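Local atomic coordinates of AB hydrolase-1 domain-containing protein (Streptococcus mutans, PDB entry 4L9A), a protein that belongs to the alpha/beta hydrolase family and probably acts as a carboxylesterase that cleaves ester bonds. Residues G137-E142 with E280-L285; S235-E240 with K245-S250. All coordinates share one frame; numbering follows the deposited sequence.

Contact 1: G137-E142 with E280-L285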
# COMPACT_ATOMS: atom_id res chain seq x y z
N GLY A 137 7.09 -0.99 13.11
CA GLY A 137 7.80 -1.36 11.90
C GLY A 137 7.11 -0.91 10.63
O GLY A 137 5.88 -0.73 10.59
N PHE A 138 7.91 -0.73 9.59
CA PHE A 138 7.39 -0.42 8.26
C PHE A 138 7.80 -1.54 7.32
O PHE A 138 8.95 -1.95 7.31
CB PHE A 138 7.95 0.91 7.77
CG PHE A 138 7.57 1.24 6.34
CD1 PHE A 138 6.29 1.68 6.04
CD2 PHE A 138 8.49 1.10 5.32
CE1 PHE A 138 5.92 1.98 4.73
CE2 PHE A 138 8.14 1.39 4.02
CZ PHE A 138 6.85 1.83 3.72
N ILE A 139 6.84 -2.04 6.54
CA ILE A 139 7.11 -3.07 5.55
C ILE A 139 6.71 -2.51 4.19
O ILE A 139 5.53 -2.28 3.92
CB ILE A 139 6.30 -4.36 5.82
CG1 ILE A 139 6.43 -4.80 7.29
CG2 ILE A 139 6.73 -5.47 4.87
CD1 ILE A 139 7.85 -5.11 7.72
N GLY A 140 7.68 -2.23 3.34
CA GLY A 140 7.34 -1.59 2.09
C GLY A 140 7.63 -2.46 0.88
O GLY A 140 8.74 -2.95 0.71
N LEU A 141 6.61 -2.65 0.06
CA LEU A 141 6.78 -3.33 -1.21
C LEU A 141 6.88 -2.27 -2.30
O LEU A 141 5.87 -1.67 -2.68
CB LEU A 141 5.62 -4.29 -1.47
CG LEU A 141 5.39 -5.41 -0.45
CD1 LEU A 141 6.70 -6.01 0.08
CD2 LEU A 141 4.52 -4.92 0.72
N GLU A 142 8.10 -2.02 -2.80
CA GLU A 142 8.36 -0.93 -3.74
C GLU A 142 7.56 0.35 -3.45
O GLU A 142 6.83 0.87 -4.30
CB GLU A 142 8.18 -1.40 -5.19
CG GLU A 142 9.35 -2.33 -5.61
CD GLU A 142 9.47 -2.55 -7.10
OE1 GLU A 142 8.64 -2.04 -7.88
OE2 GLU A 142 10.42 -3.27 -7.49
N GLU A 280 9.07 -14.31 6.15
CA GLU A 280 10.32 -14.67 6.81
C GLU A 280 10.95 -13.43 7.49
O GLU A 280 11.31 -13.47 8.67
CB GLU A 280 11.27 -15.27 5.78
CG GLU A 280 12.43 -16.05 6.32
CD GLU A 280 13.23 -16.70 5.21
OE1 GLU A 280 12.63 -17.05 4.17
OE2 GLU A 280 14.46 -16.85 5.37
N LYS A 281 11.08 -12.34 6.75
CA LYS A 281 11.60 -11.09 7.32
C LYS A 281 10.69 -10.51 8.41
O LYS A 281 11.17 -9.99 9.41
CB LYS A 281 11.79 -10.04 6.23
CG LYS A 281 12.69 -10.50 5.10
CD LYS A 281 13.94 -11.13 5.64
CE LYS A 281 14.67 -11.91 4.56
NZ LYS A 281 15.74 -12.74 5.16
N VAL A 282 9.38 -10.61 8.21
CA VAL A 282 8.44 -10.09 9.19
C VAL A 282 8.55 -10.83 10.52
O VAL A 282 8.62 -10.22 11.58
CB VAL A 282 6.99 -10.16 8.68
CG1 VAL A 282 6.03 -10.20 9.86
CG2 VAL A 282 6.69 -8.97 7.79
N GLU A 283 8.57 -12.15 10.44
CA GLU A 283 8.69 -12.98 11.64
C GLU A 283 9.97 -12.65 12.39
O GLU A 283 9.97 -12.55 13.61
CB GLU A 283 8.66 -14.46 11.26
CG GLU A 283 7.27 -14.99 10.96
CD GLU A 283 7.29 -16.23 10.09
OE1 GLU A 283 8.39 -16.73 9.78
OE2 GLU A 283 6.20 -16.71 9.71
N GLN A 284 11.05 -12.47 11.65
CA GLN A 284 12.34 -12.13 12.23
C GLN A 284 12.29 -10.77 12.91
O GLN A 284 12.84 -10.58 13.99
CB GLN A 284 13.43 -12.16 11.16
CG GLN A 284 14.73 -11.50 11.57
CD GLN A 284 15.78 -11.57 10.48
OE1 GLN A 284 15.49 -11.38 9.30
NE2 GLN A 284 17.02 -11.85 10.87
N LEU A 285 11.62 -9.82 12.27
CA LEU A 285 11.49 -8.47 12.83
C LEU A 285 10.77 -8.52 14.17
O LEU A 285 11.22 -7.94 15.16
CB LEU A 285 10.75 -7.55 11.85
CG LEU A 285 10.51 -6.11 12.30
CD1 LEU A 285 11.81 -5.46 12.73
CD2 LEU A 285 9.86 -5.30 11.19
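Ile-139 on strand 134-141 meets Val-282 and Leu-285 on helix 275-287. The contact is small and wholly apolar. It buries 137 Å² in all, and no hydrogen bond crosses it. The strand and helix backbones come nearest at Ile-139 and Val-282, whose CA atoms are 8.0 Å apart. One methyl does the touching from the strand side. Ile-139 CD1 lies 4.0 Å from Val-282 CG2 and also 4.0 Å from Leu-285 CD2. The two helix methyls approach it from directions about 90° apart. Chi1 of Ile-139 (-49°) sets CG1 beside the backbone N, and from there the chain carries CD1 to the helix, while CG2 branches off on another course. Val-282 crosses the isoleucine side chain at about a right angle and offers CG2 alone. Leu-285 instead reaches toward Ile-139 tip to tip. Its CG is anti to the backbone N (chi1 179°), which extends the side chain toward the strand. CD2 of Leu-285 also comes over the backbone of Gly-137, 4.5 Å from Gly-137 CA. Val-282 and Leu-285 are three residues apart, so they present one face of the helix to the sheet. All three touching residues are buried. Strand 134-141 runs between strands 111-117 and 235-239, and Ile-139 also packs on Cys-115 and Ile-236 in them. Leu-285 spreads further, onto Ile-236 and Pro-234. The ring of Phe-138 turns to the other face of the sheet, where helix 120-130 covers it with Ala-124 and Met-128.

Contact 2: S235-E240 with K245-S250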
# COMPACT_ATOMS: atom_id res chain seq x y z
N SER A 235 12.59 -0.62 9.35
CA SER A 235 12.00 -0.60 8.03
C SER A 235 12.51 -1.79 7.24
O SER A 235 13.72 -1.99 7.11
CB SER A 235 12.40 0.69 7.31
OG SER A 235 11.82 0.76 6.02
N ILE A 236 11.59 -2.59 6.70
CA ILE A 236 11.98 -3.65 5.78
C ILE A 236 11.42 -3.32 4.41
O ILE A 236 10.20 -3.30 4.21
CB ILE A 236 11.48 -5.04 6.21
CG1 ILE A 236 11.76 -5.32 7.70
CG2 ILE A 236 12.12 -6.12 5.34
CD1 ILE A 236 13.21 -5.52 8.00
N VAL A 237 12.31 -3.02 3.46
CA VAL A 237 11.88 -2.65 2.12
C VAL A 237 12.26 -3.75 1.13
O VAL A 237 13.38 -4.27 1.17
CB VAL A 237 12.49 -1.28 1.70
CG1 VAL A 237 12.24 -0.98 0.21
CG2 VAL A 237 11.92 -0.18 2.57
N PHE A 238 11.30 -4.12 0.28
CA PHE A 238 11.51 -5.10 -0.78
C PHE A 238 11.39 -4.39 -2.12
O PHE A 238 10.45 -3.63 -2.35
CB PHE A 238 10.45 -6.22 -0.73
CG PHE A 238 10.53 -7.07 0.50
CD1 PHE A 238 10.00 -6.62 1.70
CD2 PHE A 238 11.10 -8.33 0.45
CE1 PHE A 238 10.06 -7.41 2.85
CE2 PHE A 238 11.17 -9.12 1.59
CZ PHE A 238 10.65 -8.66 2.79
N SER A 239 12.31 -4.69 -3.02
CA SER A 239 12.32 -4.06 -4.32
C SER A 239 13.05 -4.94 -5.33
O SER A 239 13.92 -5.72 -4.97
CB SER A 239 13.04 -2.71 -4.23
OG SER A 239 13.52 -2.30 -5.50
N GLU A 240 12.69 -4.79 -6.60
CA GLU A 240 13.46 -5.40 -7.67
C GLU A 240 14.90 -4.87 -7.61
O GLU A 240 15.13 -3.73 -7.21
CB GLU A 240 12.81 -5.08 -9.03
CG GLU A 240 11.40 -5.66 -9.18
CD GLU A 240 10.66 -5.12 -10.39
OE1 GLU A 240 10.81 -5.68 -11.48
OE2 GLU A 240 9.95 -4.10 -10.25
N LYS A 245 19.94 1.35 -5.47
CA LYS A 245 20.52 2.63 -5.07
C LYS A 245 19.45 3.65 -4.64
O LYS A 245 19.59 4.32 -3.62
CB LYS A 245 21.38 3.21 -6.19
CG LYS A 245 22.09 4.49 -5.79
CD LYS A 245 22.96 5.03 -6.91
CE LYS A 245 23.61 6.34 -6.49
NZ LYS A 245 24.34 6.19 -5.19
N GLU A 246 18.41 3.75 -5.44
CA GLU A 246 17.27 4.62 -5.14
C GLU A 246 16.77 4.39 -3.71
O GLU A 246 16.66 5.33 -2.92
CB GLU A 246 16.15 4.35 -6.16
CG GLU A 246 14.77 4.93 -5.77
CD GLU A 246 13.64 4.40 -6.65
OE1 GLU A 246 13.93 3.64 -7.60
OE2 GLU A 246 12.47 4.74 -6.40
N TYR A 247 16.51 3.13 -3.37
CA TYR A 247 16.02 2.79 -2.03
C TYR A 247 17.06 2.99 -0.92
O TYR A 247 16.73 3.49 0.15
CB TYR A 247 15.41 1.39 -2.01
CG TYR A 247 14.01 1.40 -2.60
CD1 TYR A 247 13.00 2.14 -1.99
CD2 TYR A 247 13.71 0.71 -3.76
CE1 TYR A 247 11.73 2.18 -2.50
CE2 TYR A 247 12.44 0.75 -4.29
CZ TYR A 247 11.45 1.48 -3.65
OH TYR A 247 10.19 1.52 -4.18
N LEU A 248 18.32 2.65 -1.19
CA LEU A 248 19.39 2.92 -0.24
C LEU A 248 19.47 4.40 0.13
O LEU A 248 19.77 4.74 1.27
CB LEU A 248 20.74 2.45 -0.80
CG LEU A 248 21.00 0.94 -0.79
CD1 LEU A 248 22.44 0.65 -1.25
CD2 LEU A 248 20.75 0.36 0.60
N GLU A 249 19.21 5.28 -0.83
CA GLU A 249 19.27 6.72 -0.60
C GLU A 249 17.92 7.32 -0.21
O GLU A 249 17.79 8.54 -0.10
CB GLU A 249 19.72 7.44 -1.87
CG GLU A 249 21.13 7.16 -2.31
CD GLU A 249 21.42 7.81 -3.65
OE1 GLU A 249 20.45 8.23 -4.33
OE2 GLU A 249 22.61 7.89 -4.03
N SER A 250 16.92 6.47 -0.01
CA SER A 250 15.55 6.97 0.09
C SER A 250 15.11 7.28 1.51
O SER A 250 15.78 6.93 2.50
CB SER A 250 14.57 5.96 -0.49
OG SER A 250 14.33 4.91 0.44
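Strand 235-239 and the short helix 244-248 come nearest at Val-237 and Tyr-247, with their CA atoms 8.0 Å apart. Val-237 and Ser-239, two residues apart on the strand, both point toward the helix, and the Tyr-247 ring rests on them. Val-237 CG1 sits over one ring face in a CH-pi contact. It is 4.2 Å from the centroid of the Tyr-247 ring and 21° off the ring normal, nearest the CD1 side. Ser-239 approaches obliquely from the same side of the plane, along the CD2-CE2 flank: its CB and OG are each 3.5 Å from Tyr-247 CE2. The serine hydroxyl is not bonded to the tyrosine. Ser-239 OG donates to Glu-240 O at 2.7 Å, so the hydroxyl is held to the backbone of the next residue. Chi1 of Tyr-247 (-78°) keeps CG beside the backbone N and sends the ring across the strand. The phenol OH is hydrogen-bonded to Pro-143 O, which ties the far end of the ring to the loop after strand 134-141. At the helix end, Tyr-247 O accepts from Ser-250 N and also from Ser-250 OG, the latter at 2.8 Å in the carbonyl plane, on a lone pair. On the exposed side, Lys-245 NZ makes a salt bridge to Glu-249 OE2. Helix 244-248 belongs to the crossover between parallel strands 235-239 and 260-263, a beta-alpha-beta unit of the alpha/beta hydrolase fold.

Each contact packs a helix on one of two adjacent parallel strands, and the helices lie on opposite faces of the sheet. In both the touching residues are buried. Contact 1 joins parts far apart in sequence; contact 2 is local, within one beta-alpha-beta unit. Probable backbone hydrogen bonds, Phe-138 O to Ile-236 N and Gly-140 O to Phe-238 N, join their strands. Contact 1 relies on aliphatic methyls alone. Contact 2 adds an aromatic face, a serine and a bonded phenol. Just past the C-terminal end of strand 134-141, Glu-142 is hydrogen-bonded to His-268 ND1 and to Glu-240 N. Such an acid-histidine pair is consistent with a hydrolase catalytic triad, although that role remains inferred.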